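Local coordinates for protein Endonuclease/exonuclease/phosphatase (Beutenbergia cavernae DSM 12333, PDB 4RUW) that belongs to the endonuclease/exonuclease/phosphatase family, with a DNase I-like domain that carries a bound zinc ion and a C-terminal Ig-like domain, at residues A[135-139]-A[140-144]; A[166-169]-A[170-173]. All blocks are in the same frame, centred on the assembly; numbering follows the deposited sequence. Where two conformers were deposited one is given.

Contact 1. Residues A[135-139]-A[140-144]. With ZN (zinc ion), chain B.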
ATOM      1  N   LEU A 135      -6.789  13.761  21.378  1.00 19.20           N
ATOM      2  CA  LEU A 135      -7.764  12.763  20.980  1.00 19.46           C
ATOM      3  C   LEU A 135      -8.580  12.294  22.172  1.00 20.24           C
ATOM      4  O   LEU A 135      -8.088  12.267  23.303  1.00 20.76           O
ATOM      5  CB  LEU A 135      -7.059  11.556  20.356  1.00 18.69           C
ATOM      6  CG  LEU A 135      -6.182  11.803  19.121  1.00 18.46           C
ATOM      7  CD1 LEU A 135      -4.753  12.190  19.498  1.00 19.27           C
ATOM      8  CD2 LEU A 135      -6.176  10.597  18.197  1.00 19.80           C
ATOM      9  N   PRO A 136      -9.834  11.907  21.921  1.00 21.99           N
ATOM     10  CA  PRO A 136     -10.636  11.263  22.962  1.00 23.35           C
ATOM     11  C   PRO A 136      -9.970   9.978  23.462  1.00 24.16           C
ATOM     12  O   PRO A 136      -9.522   9.151  22.667  1.00 24.23           O
ATOM     13  CB  PRO A 136     -11.954  10.952  22.241  1.00 24.89           C
ATOM     14  CG  PRO A 136     -12.024  11.969  21.150  1.00 25.21           C
ATOM     15  CD  PRO A 136     -10.604  12.129  20.687  1.00 23.33           C
ATOM     16  N   HIS A 137      -9.877   9.853  24.781  1.00 23.71           N
ATOM     17  CA  HIS A 137      -9.402   8.648  25.448  1.00 23.99           C
ATOM     18  C   HIS A 137     -10.413   8.355  26.546  1.00 27.14           C
ATOM     19  O   HIS A 137     -10.661   9.209  27.392  1.00 27.41           O
ATOM     20  CB  HIS A 137      -8.039   8.890  26.099  1.00 21.66           C
ATOM     21  CG  HIS A 137      -6.884   8.896  25.145  1.00 19.22           C
ATOM     22  ND1 HIS A 137      -6.716   9.867  24.174  1.00 18.34           N
ATOM     23  CD2 HIS A 137      -5.816   8.069  25.034  1.00 18.29           C
ATOM     24  CE1 HIS A 137      -5.602   9.624  23.505  1.00 17.02           C
ATOM     25  NE2 HIS A 137      -5.036   8.534  24.000  1.00 17.41           N
ATOM     26  N   GLU A 138     -11.003   7.186  26.523  1.00 29.25           N
ATOM     27  CA  GLU A 138     -11.964   6.783  27.558  1.00 33.04           C
ATOM     28  C   GLU A 138     -13.136   7.781  27.635  1.00 34.08           C
ATOM     29  O   GLU A 138     -13.588   8.118  28.689  1.00 35.23           O
ATOM     30  CB  GLU A 138     -11.259   6.592  28.910  1.00 35.19           C
ATOM     31  CG  GLU A 138     -10.349   5.364  29.017  1.00 38.03           C
ATOM     32  CD  GLU A 138      -9.584   5.248  30.334  1.00 40.02           C
ATOM     33  OE1 GLU A 138      -8.890   4.257  30.532  1.00 40.84           O
ATOM     34  OE2 GLU A 138      -9.638   6.153  31.169  1.00 41.13           O
ATOM     35  N   GLY A 139     -13.627   8.215  26.488  1.00 33.63           N
ATOM     36  CA  GLY A 139     -14.832   9.023  26.433  1.00 33.63           C
ATOM     37  C   GLY A 139     -14.645  10.512  26.658  1.00 33.34           C
ATOM     38  O   GLY A 139     -15.622  11.253  26.783  1.00 34.60           O
ATOM     39  N   ALA A 140     -13.397  10.959  26.710  1.00 30.60           N
ATOM     40  CA  ALA A 140     -13.115  12.378  26.886  1.00 29.02           C
ATOM     41  C   ALA A 140     -11.798  12.764  26.230  1.00 27.32           C
ATOM     42  O   ALA A 140     -10.858  11.973  26.199  1.00 27.50           O
ATOM     43  CB  ALA A 140     -13.096  12.738  28.363  1.00 29.90           C
ATOM     44  N   VAL A 141     -11.741  13.985  25.707  1.00 26.81           N
ATOM     45  CA  VAL A 141     -10.511  14.515  25.132  1.00 25.77           C
ATOM     46  C   VAL A 141      -9.406  14.482  26.177  1.00 24.14           C
ATOM     47  O   VAL A 141      -9.591  14.948  27.301  1.00 25.13           O
ATOM     48  CB  VAL A 141     -10.708  15.961  24.624  1.00 26.78           C
ATOM     49  CG1 VAL A 141      -9.372  16.626  24.320  1.00 26.68           C
ATOM     50  CG2 VAL A 141     -11.607  15.970  23.397  1.00 27.91           C
ATOM     51  N   LEU A 142      -8.268  13.902  25.810  1.00 23.03           N
ATOM     52  CA  LEU A 142      -7.122  13.836  26.701  1.00 21.43           C
ATOM     53  C   LEU A 142      -6.121  14.904  26.299  1.00 21.71           C
ATOM     54  O   LEU A 142      -5.488  14.800  25.250  1.00 20.63           O
ATOM     55  CB  LEU A 142      -6.475  12.451  26.642  1.00 21.55           C
ATOM     56  CG  LEU A 142      -5.217  12.254  27.488  1.00 22.29           C
ATOM     57  CD1 LEU A 142      -5.510  12.496  28.967  1.00 23.61           C
ATOM     58  CD2 LEU A 142      -4.619  10.862  27.264  1.00 22.65           C
ATOM     59  N   PRO A 143      -5.993  15.955  27.119  1.00 23.29           N
ATOM     60  CA  PRO A 143      -5.022  17.012  26.816  1.00 23.58           C
ATOM     61  C   PRO A 143      -3.607  16.457  26.714  1.00 22.88           C
ATOM     62  O   PRO A 143      -3.225  15.585  27.495  1.00 23.41           O
ATOM     63  CB  PRO A 143      -5.153  17.954  28.017  1.00 25.59           C
ATOM     64  CG  PRO A 143      -6.543  17.725  28.517  1.00 26.62           C
ATOM     65  CD  PRO A 143      -6.788  16.262  28.322  1.00 25.36           C
ATOM     66  N   GLY A 144      -2.849  16.931  25.734  1.00 21.55           N
ATOM     67  CA  GLY A 144      -1.470  16.517  25.588  1.00 20.20           C
ATOM     68  C   GLY A 144      -1.294  15.166  24.918  1.00 18.73           C
ATOM     69  O   GLY A 144      -0.185  14.631  24.893  1.00 19.73           O
TER
HETATM   70 ZN    ZN B 501      -3.265   7.732  23.536  1.00 15.88          ZN
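Leu142 lays its CD2 methyl over one face of the His137 imidazole, 3.7 Å from the ring centroid and only 11° off the ring normal, a CH-pi contact near the ring's centre. With CG of Leu142 trans to the amide nitrogen (chi1 178°) and chi2 near 60°, CD2 swings over the ring, while CB of the same residue lies 3.6 Å from ND1 of His137. At the ring's rim, ND1 gives its hydrogen to Leu135 O at 2.9 Å, and the acceptor lies in the ring plane. That carbonyl is gripped twice: Leu142 N also donates to Leu135 O, at 3.0 Å, and the two donors arrive from opposite faces of the carbonyl plane. With ND1 acting as donor, NE2 is left for the metal, and it binds zinc at 2.0 Å. Methyl, carbonyl and metal restrict the ring's rotation, and a nearby carbonyl acceptor would be expected to make the imidazole a somewhat stronger ligand.

The exposed turn end keeps one short bond, His137 N to Ala140 O at 2.7 Å, but is otherwise looser: the return bond from Ala140 N to His137 O is weak at 3.3 Å, and Pro136, Glu138, Gly139, Ala140 and Val141 are all exposed. Glu138 directs its carboxylate away from the partner strand, and Pro136 and Val141 form an antiparallel non-hydrogen-bonded pair on the face away from His137 and Ala140. Glu138 and Gly139 both have positive phi, as the type I' turn requires, and glycine suits the second of these positions.

His98, Asp100 and His107 complete the zinc site. The arrangement is a short-stranded beta hairpin with a two-residue loop, Glu138-Gly139, closed by a type I' turn from His137 to Ala140, presenting one histidine to a four-residue His3Asp metal centre.

Contact 2. Residues A[166-169]-A[170-173]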
ATOM      1  N   LEU A 166      -2.755  16.081   5.839  1.00 12.69           N
ATOM      2  CA  LEU A 166      -3.755  15.637   4.881  1.00 13.63           C
ATOM      3  C   LEU A 166      -5.119  16.106   5.389  1.00 16.88           C
ATOM      4  O   LEU A 166      -5.430  15.934   6.553  1.00 22.67           O
ATOM      5  CB  LEU A 166      -3.697  14.111   4.730  1.00 13.76           C
ATOM      6  CG  LEU A 166      -2.349  13.544   4.266  1.00 12.97           C
ATOM      7  CD1 LEU A 166      -2.355  12.026   4.322  1.00 14.15           C
ATOM      8  CD2 LEU A 166      -1.990  14.017   2.868  1.00 14.18           C
ATOM      9  N   PRO A 167      -5.942  16.692   4.511  1.00 17.76           N
ATOM     10  CA  PRO A 167      -7.145  17.441   4.892  1.00 18.57           C
ATOM     11  C   PRO A 167      -8.340  16.560   5.247  1.00 15.61           C
ATOM     12  O   PRO A 167      -8.429  15.446   4.762  1.00 16.63           O
ATOM     13  CB  PRO A 167      -7.469  18.206   3.608  1.00 21.36           C
ATOM     14  CG  PRO A 167      -7.068  17.258   2.533  1.00 21.35           C
ATOM     15  CD  PRO A 167      -5.787  16.638   3.044  1.00 19.58           C
ATOM     16  N   ASN A 168      -9.256  17.083   6.059  1.00 14.89           N
ATOM     17  CA  ASN A 168     -10.577  16.486   6.254  1.00 14.40           C
ATOM     18  C   ASN A 168     -11.668  17.537   6.044  1.00 13.74           C
ATOM     19  O   ASN A 168     -12.603  17.657   6.831  1.00 14.91           O
ATOM     20  CB  ASN A 168     -10.709  15.856   7.644  1.00 15.19           C
ATOM     21  CG  ASN A 168     -10.357  14.374   7.655  1.00 14.16           C
ATOM     22  OD1 ASN A 168      -9.386  13.969   8.282  1.00 15.48           O
ATOM     23  ND2 ASN A 168     -11.156  13.561   6.969  1.00 13.80           N
ATOM     24  N   GLU A 169     -11.541  18.309   4.972  1.00 14.28           N
ATOM     25  CA  GLU A 169     -12.424  19.448   4.745  1.00 14.95           C
ATOM     26  C   GLU A 169     -13.881  19.060   4.490  1.00 15.11           C
ATOM     27  O   GLU A 169     -14.790  19.779   4.879  1.00 16.46           O
ATOM     28  CB  GLU A 169     -11.873  20.325   3.613  1.00 16.12           C
ATOM     29  CG  GLU A 169     -12.656  21.607   3.334  1.00 17.00           C
ATOM     30  CD  GLU A 169     -12.606  22.632   4.463  1.00 16.88           C
ATOM     31  OE1 GLU A 169     -11.787  22.491   5.400  1.00 18.11           O
ATOM     32  OE2 GLU A 169     -13.403  23.595   4.410  1.00 18.05           O
ATOM     33  N   ASN A 170     -14.114  17.933   3.834  1.00 14.67           N
ATOM     34  CA  ASN A 170     -15.496  17.514   3.600  1.00 15.29           C
ATOM     35  C   ASN A 170     -16.168  16.989   4.862  1.00 15.43           C
ATOM     36  O   ASN A 170     -17.332  17.275   5.119  1.00 17.61           O
ATOM     37  CB  ASN A 170     -15.573  16.486   2.477  1.00 15.74           C
ATOM     38  CG  ASN A 170     -15.066  17.039   1.167  1.00 16.19           C
ATOM     39  OD1 ASN A 170     -15.721  17.876   0.543  1.00 17.86           O
ATOM     40  ND2 ASN A 170     -13.891  16.585   0.744  1.00 17.28           N
ATOM     41  N   TYR A 171     -15.422  16.229   5.655  1.00 15.01           N
ATOM     42  CA  TYR A 171     -15.929  15.705   6.914  1.00 15.64           C
ATOM     43  C   TYR A 171     -16.217  16.824   7.911  1.00 15.98           C
ATOM     44  O   TYR A 171     -17.257  16.830   8.566  1.00 17.73           O
ATOM     45  CB  TYR A 171     -14.920  14.718   7.494  1.00 16.45           C
ATOM     46  CG  TYR A 171     -15.242  14.158   8.854  1.00 17.72           C
ATOM     47  CD1 TYR A 171     -16.385  13.400   9.065  1.00 19.05           C
ATOM     48  CD2 TYR A 171     -14.370  14.344   9.916  1.00 20.10           C
ATOM     49  CE1 TYR A 171     -16.666  12.863  10.310  1.00 20.57           C
ATOM     50  CE2 TYR A 171     -14.637  13.810  11.158  1.00 22.08           C
ATOM     51  CZ  TYR A 171     -15.791  13.072  11.352  1.00 23.07           C
ATOM     52  OH  TYR A 171     -16.066  12.539  12.591  1.00 27.24           O
ATOM     53  N   GLU A 172     -15.320  17.778   8.007  0.53 16.26           N
ATOM     54  CA  GLU A 172     -15.396  18.843   8.997  0.53 17.02           C
ATOM     55  C   GLU A 172     -14.735  20.100   8.443  0.53 16.49           C
ATOM     56  O   GLU A 172     -13.613  20.306   8.637  0.53 16.71           O
ATOM     57  CB  GLU A 172     -14.717  18.379  10.305  0.53 19.11           C
ATOM     58  CG  GLU A 172     -14.887  19.227  11.559  0.53 22.41           C
ATOM     59  CD  GLU A 172     -14.021  18.712  12.760  0.53 26.54           C
ATOM     60  OE1 GLU A 172     -13.671  17.524  12.769  0.53 28.45           O
ATOM     61  OE2 GLU A 172     -13.732  19.495  13.693  0.53 28.94           O
ATOM     62  N   PRO A 173     -15.499  20.925   7.728  1.00 16.60           N
ATOM     63  CA  PRO A 173     -14.890  22.132   7.156  1.00 17.56           C
ATOM     64  C   PRO A 173     -14.223  22.982   8.232  1.00 17.86           C
ATOM     65  O   PRO A 173     -14.830  23.241   9.274  1.00 19.19           O
ATOM     66  CB  PRO A 173     -16.081  22.864   6.533  1.00 18.95           C
ATOM     67  CG  PRO A 173     -17.060  21.767   6.211  1.00 20.72           C
ATOM     68  CD  PRO A 173     -16.882  20.711   7.266  1.00 18.35           C
TER
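Asn168 and Tyr171 lie side by side and point the same way, with ND2 of Asn168 4.0 Å from CB of Tyr171 and the amide and ring planes 68° apart. The backbone turns here with a hydrogen bond from Glu172 N to Asn168 O, 3.0 Å. Next round the turn, Glu169 crosses Pro173 at about a right angle: its CG is anti to the backbone N (chi1 -176°) and the chain then bends at chi2 (67°), which brings OE2 of Glu169 to 3.4 Å from CA of Pro173. The ring carbon CG of Pro173 also rests 3.3 Å from Glu169 O.

Such an i to i+4 bond, over residues 169-171 with helix-like backbone angles, makes a single helical turn in the loop that joins antiparallel strands 157-166 and 179-188 of one of the domain's two main sheets.

Further out, Asp212 on helix 207-222 accepts from ND2 of Asn168, ND2 of Asn170 and the backbone N of Tyr171. Ser202 is a second partner of Asn168, Glu169 OE1 receives the amide of Gly174, and Glu172 forms a salt bridge with Arg178.

In the fold
Both contacts are local turns of the chain within the DNase I-like domain, on the same side of the chain's centre, with centres about 21 Å apart and nearest atoms about 9 Å apart. Neither is core: contact 1 is partly buried, contact 2 lies at the surface. Contact 1 follows strand 125-133 and leads into strand 146-153, neighbours at one end of a six-stranded sheet; contact 2 connects the first two strands of the other. The chemistry differs accordingly. In 135-144 a buried aliphatic-imidazole pair backs a metal ligand, whereas the turn in 166-173 has little apolar packing of its own and is tied mostly through polar groups, several of them to Asp212 of helix 207-222.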